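Local coordinates for SusD superfamily protein (PDB 3JQ0) that probably binds nutrient glycans at the outer membrane, as SusD-like proteins do, although its own ligand is not established, at residues K397-N400 with E401-E405; K307-R310 with N311-R315. All coordinates share one frame; numbering follows the deposited sequence.

Contact 1: residues K397-N400 with E401-E405; sequences KYFN and EHKAE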
# COMPACT_ATOMS: atom_id res chain seq x y z
N LYS A 397 1.60 -0.81 27.92
CA LYS A 397 1.82 -1.61 29.11
C LYS A 397 2.82 -2.75 28.84
O LYS A 397 3.83 -2.90 29.54
CB LYS A 397 0.50 -2.15 29.65
CG LYS A 397 0.64 -2.91 30.94
CD LYS A 397 -0.68 -3.49 31.44
CE LYS A 397 -0.55 -4.28 32.73
NZ LYS A 397 -0.57 -3.20 33.74
N TYR A 398 2.54 -3.56 27.84
CA TYR A 398 3.39 -4.67 27.52
C TYR A 398 4.73 -4.19 27.02
O TYR A 398 5.77 -4.72 27.38
CB TYR A 398 2.72 -5.55 26.49
CG TYR A 398 3.46 -6.81 26.20
CD1 TYR A 398 4.48 -6.86 25.26
CD2 TYR A 398 3.18 -7.98 26.89
CE1 TYR A 398 5.21 -8.03 25.04
CE2 TYR A 398 3.87 -9.16 26.66
CZ TYR A 398 4.88 -9.18 25.75
OH TYR A 398 5.58 -10.34 25.54
N PHE A 399 4.74 -3.18 26.17
CA PHE A 399 5.99 -2.66 25.60
C PHE A 399 6.94 -2.25 26.74
O PHE A 399 8.11 -2.62 26.74
CB PHE A 399 5.67 -1.49 24.70
CG PHE A 399 6.88 -0.90 24.03
CD1 PHE A 399 7.38 -1.45 22.89
CD2 PHE A 399 7.50 0.22 24.58
CE1 PHE A 399 8.57 -0.89 22.29
CE2 PHE A 399 8.63 0.80 24.01
CZ PHE A 399 9.12 0.27 22.87
N ASN A 400 6.43 -1.48 27.68
CA ASN A 400 7.27 -0.97 28.77
C ASN A 400 7.79 -2.05 29.69
O ASN A 400 8.81 -1.83 30.33
CB ASN A 400 6.51 0.10 29.56
CG ASN A 400 6.37 1.43 28.77
OD1 ASN A 400 7.14 1.69 27.85
ND2 ASN A 400 5.35 2.25 29.11
N GLU A 401 7.11 -3.19 29.76
CA GLU A 401 7.51 -4.30 30.57
C GLU A 401 8.50 -5.21 29.83
O GLU A 401 9.14 -6.05 30.45
CB GLU A 401 6.29 -5.17 30.94
CG GLU A 401 5.22 -4.64 31.87
CD GLU A 401 3.79 -5.46 31.81
OE1 GLU A 401 3.35 -6.21 30.78
OE2 GLU A 401 3.05 -5.27 32.82
N HIS A 402 8.57 -5.10 28.50
CA HIS A 402 9.34 -6.06 27.70
C HIS A 402 10.31 -5.40 26.72
O HIS A 402 10.65 -5.99 25.69
CB HIS A 402 8.41 -7.03 26.94
CG HIS A 402 7.60 -7.88 27.86
ND1 HIS A 402 8.05 -9.05 28.42
CD2 HIS A 402 6.37 -7.66 28.37
CE1 HIS A 402 7.11 -9.54 29.20
NE2 HIS A 402 6.08 -8.73 29.19
N LYS A 403 10.79 -4.21 27.05
CA LYS A 403 11.71 -3.50 26.17
C LYS A 403 12.96 -4.33 25.84
O LYS A 403 13.44 -4.25 24.70
CB LYS A 403 12.15 -2.14 26.71
CG LYS A 403 11.08 -1.13 26.78
CD LYS A 403 11.55 0.18 27.47
CE LYS A 403 10.49 1.27 27.38
NZ LYS A 403 10.86 2.39 28.30
N ALA A 404 13.47 -5.08 26.80
CA ALA A 404 14.67 -5.84 26.58
C ALA A 404 14.48 -6.96 25.55
O ALA A 404 15.47 -7.53 25.07
CB ALA A 404 15.21 -6.40 27.91
N GLU A 405 13.23 -7.33 25.29
CA GLU A 405 12.87 -8.39 24.34
C GLU A 405 12.42 -7.86 22.97
O GLU A 405 12.75 -8.43 21.95
CB GLU A 405 11.73 -9.27 24.89
CG GLU A 405 12.01 -10.03 26.18
CD GLU A 405 10.72 -10.45 26.85
OE1 GLU A 405 9.88 -11.11 26.23
OE2 GLU A 405 10.51 -9.99 27.98
O HOH W 1 2.55 -2.71 33.85
O HOH W 2 8.12 -10.00 24.55
O HOH W 3 11.09 -3.02 29.83
O HOH W 4 9.82 0.74 30.90

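Contact 2: residues K307-R310 with N311-R315; sequences KGFR and NNDTR. With SO4 (sulfate ion), chain I.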
# COMPACT_ATOMS: atom_id res chain seq x y z
N LYS A 307 5.82 -17.11 11.78
CA LYS A 307 7.12 -16.48 11.62
C LYS A 307 7.05 -14.97 11.33
O LYS A 307 8.05 -14.34 11.06
CB LYS A 307 7.96 -17.20 10.57
CG LYS A 307 8.44 -18.60 11.00
CD LYS A 307 9.53 -18.47 12.10
CE LYS A 307 10.26 -19.73 12.44
NZ LYS A 307 11.10 -19.57 13.62
N GLY A 308 5.87 -14.38 11.42
CA GLY A 308 5.67 -12.98 11.08
C GLY A 308 5.83 -12.02 12.24
O GLY A 308 6.30 -10.90 12.07
N PHE A 309 5.36 -12.46 13.43
CA PHE A 309 5.11 -11.55 14.58
C PHE A 309 5.54 -12.21 15.86
O PHE A 309 5.30 -13.41 16.08
CB PHE A 309 3.60 -11.25 14.66
CG PHE A 309 3.04 -10.60 13.43
CD1 PHE A 309 2.57 -11.40 12.41
CD2 PHE A 309 2.95 -9.23 13.31
CE1 PHE A 309 2.01 -10.84 11.25
CE2 PHE A 309 2.40 -8.66 12.15
CZ PHE A 309 1.95 -9.46 11.15
N ARG A 310 6.11 -11.42 16.73
CA ARG A 310 6.38 -11.86 18.09
C ARG A 310 5.10 -11.96 18.89
O ARG A 310 4.10 -11.27 18.63
CB ARG A 310 7.34 -10.89 18.80
CG ARG A 310 8.65 -10.61 18.08
CD ARG A 310 9.49 -11.88 17.82
NE ARG A 310 9.72 -12.69 19.03
CZ ARG A 310 10.59 -12.39 19.99
NH1 ARG A 310 11.43 -11.39 19.85
NH2 ARG A 310 10.65 -13.14 21.07
N ASN A 311 5.13 -12.80 19.93
CA ASN A 311 3.97 -12.92 20.78
C ASN A 311 3.59 -11.55 21.35
O ASN A 311 4.46 -10.74 21.72
CB ASN A 311 4.24 -13.90 21.90
CG ASN A 311 4.34 -15.36 21.43
OD1 ASN A 311 4.10 -15.76 20.29
ND2 ASN A 311 4.74 -16.19 22.38
N ASN A 312 2.30 -11.32 21.44
CA ASN A 312 1.71 -10.13 22.00
C ASN A 312 1.81 -8.89 21.10
O ASN A 312 1.34 -7.80 21.50
CB ASN A 312 2.24 -9.88 23.43
CG ASN A 312 2.03 -11.09 24.31
OD1 ASN A 312 3.00 -11.76 24.75
ND2 ASN A 312 0.78 -11.44 24.43
N ASP A 313 2.30 -9.03 19.88
CA ASP A 313 2.18 -7.99 18.87
C ASP A 313 0.74 -8.08 18.35
O ASP A 313 0.37 -9.05 17.70
CB ASP A 313 3.21 -8.20 17.77
CG ASP A 313 3.13 -7.17 16.68
OD1 ASP A 313 2.13 -6.43 16.55
OD2 ASP A 313 4.13 -7.11 15.90
N THR A 314 -0.09 -7.11 18.66
CA THR A 314 -1.50 -7.18 18.29
C THR A 314 -1.72 -7.12 16.78
O THR A 314 -2.79 -7.50 16.29
CB THR A 314 -2.38 -6.08 18.97
OG1 THR A 314 -2.15 -4.85 18.29
CG2 THR A 314 -2.14 -5.94 20.45
N ARG A 315 -0.70 -6.72 16.03
CA ARG A 315 -0.85 -6.72 14.58
C ARG A 315 -1.03 -8.14 14.03
O ARG A 315 -1.57 -8.31 12.94
CB ARG A 315 0.33 -6.08 13.89
CG ARG A 315 0.51 -4.63 14.32
CD ARG A 315 1.74 -3.99 13.69
NE ARG A 315 2.96 -4.58 14.29
CZ ARG A 315 4.15 -4.01 14.25
NH1 ARG A 315 4.37 -2.91 13.56
NH2 ARG A 315 5.15 -4.59 14.91
S SO4 I . 7.89 -15.58 20.63
O1 SO4 I . 7.62 -16.66 19.64
O2 SO4 I . 9.22 -15.65 21.23
O3 SO4 I . 7.61 -14.43 19.85
O4 SO4 I . 6.98 -15.93 21.69
O HOH W 5 5.60 -15.57 17.84
O HOH W 6 6.33 -8.60 16.36

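Contact 1: residues K397-N400 with E401-E405
Tyr398 and His402, one helical turn apart, form an offset stack, with centroids 3.9 Å apart and planes 21° from parallel. His402 CD2 sits over the middle of the phenol ring, 3.4 Å from Tyr398 CZ. Tyr398 reaches this place because its CG stands anti to the backbone N (chi1 -174°). The imidazole is held at its ND1 edge: in the Glu405 conformer described, His402 ND1 donates an almost straight 2.7 Å hydrogen bond, in the ring plane, to Glu405 OE2, on its syn side but 34° out of the carboxylate plane. In that conformer one water also joins Glu405 OE1 to Tyr398 OH. Cutting Tyr398 back to an alanine removes the phenol ring and would probably leave the imidazole with no stacking partner here and Glu405 without this water link. Lys397 and Glu401 suit the exposed flank, opposite charges 4.3 Å apart, NZ to OE2, sharing a water. Lys403 runs beside Asn400, its CE 3.4 Å from Asn400 OD1, and crosses Phe399, whose ring packs on helix 383-394. His402 leaves helix 396-401, its N bonded to Phe399 O at 3.1 Å, and N-caps helix 403-406. The i to i+4 aromatic stack thus spans a helix-to-helix junction.

Contact 2: residues K307-R310 with N311-R315
Phe309 reaches under the start of helix 315-319, its CE2 3.7 Å from Arg315 CB and one ring face turned to the Arg315 backbone. At the ring edge, in plane, Asp313 OD2 lies 3.5 Å from Phe309 CD2, where the slightly positive C-H rim suits a carboxylate. The ring is buried, with Trp316, Phe304 and Met443 also around it, so a large apolar side chain fits here. Between Phe309 and the helix the chain reverses in a type II beta turn from Arg310 to Asp313, closed by the hydrogen bond from Asp313 N to Arg310 O, 3.1 Å. Asp313 then caps the helix start: OD1 accepts from Arg315 N, met from above the carboxylate plane, and also from Arg315 NE. Arg315 NH2 donates to Asp313 OD2 at 2.9 Å, so the guanidinium grips the carboxylate side-on, while its NH1 forms salt bridges to Glu437 and Glu441 of helix 430-441. Arg310, folded by successive bends at chi2 and chi3 (-58° and -52°), presents its guanidinium edge to a sulfate probably carried over from crystallisation. Its NE bonds sulfate O3 at 2.9 Å and NH2 bonds O2, O3 taking a further bond from Asn311 N. Arg310 NH1 turns to Asp411 in a salt bridge.

Overall arrangement
Contact 2 comes first along the chain, in the loop between strand 299-300 and helix 315-319; contact 1 follows more than eighty residues later, where helix 396-401 gives way to helix 403-406. They nevertheless lie about 14 Å apart, centre to centre, on the same side of the chain's centre, and they touch: Tyr398 OH lies 3.0 Å from Asn312 OD1, a probable hydrogen bond. Helix 383-394 serves both, receiving Phe399 from contact 1 and Arg310, Asp313 and Arg315 from contact 2. Contact 1 is at the surface, whereas contact 2 is partly buried and also packs on helix 430-441. Together they join an outer helical turn to a deeper loop within the SusD family region.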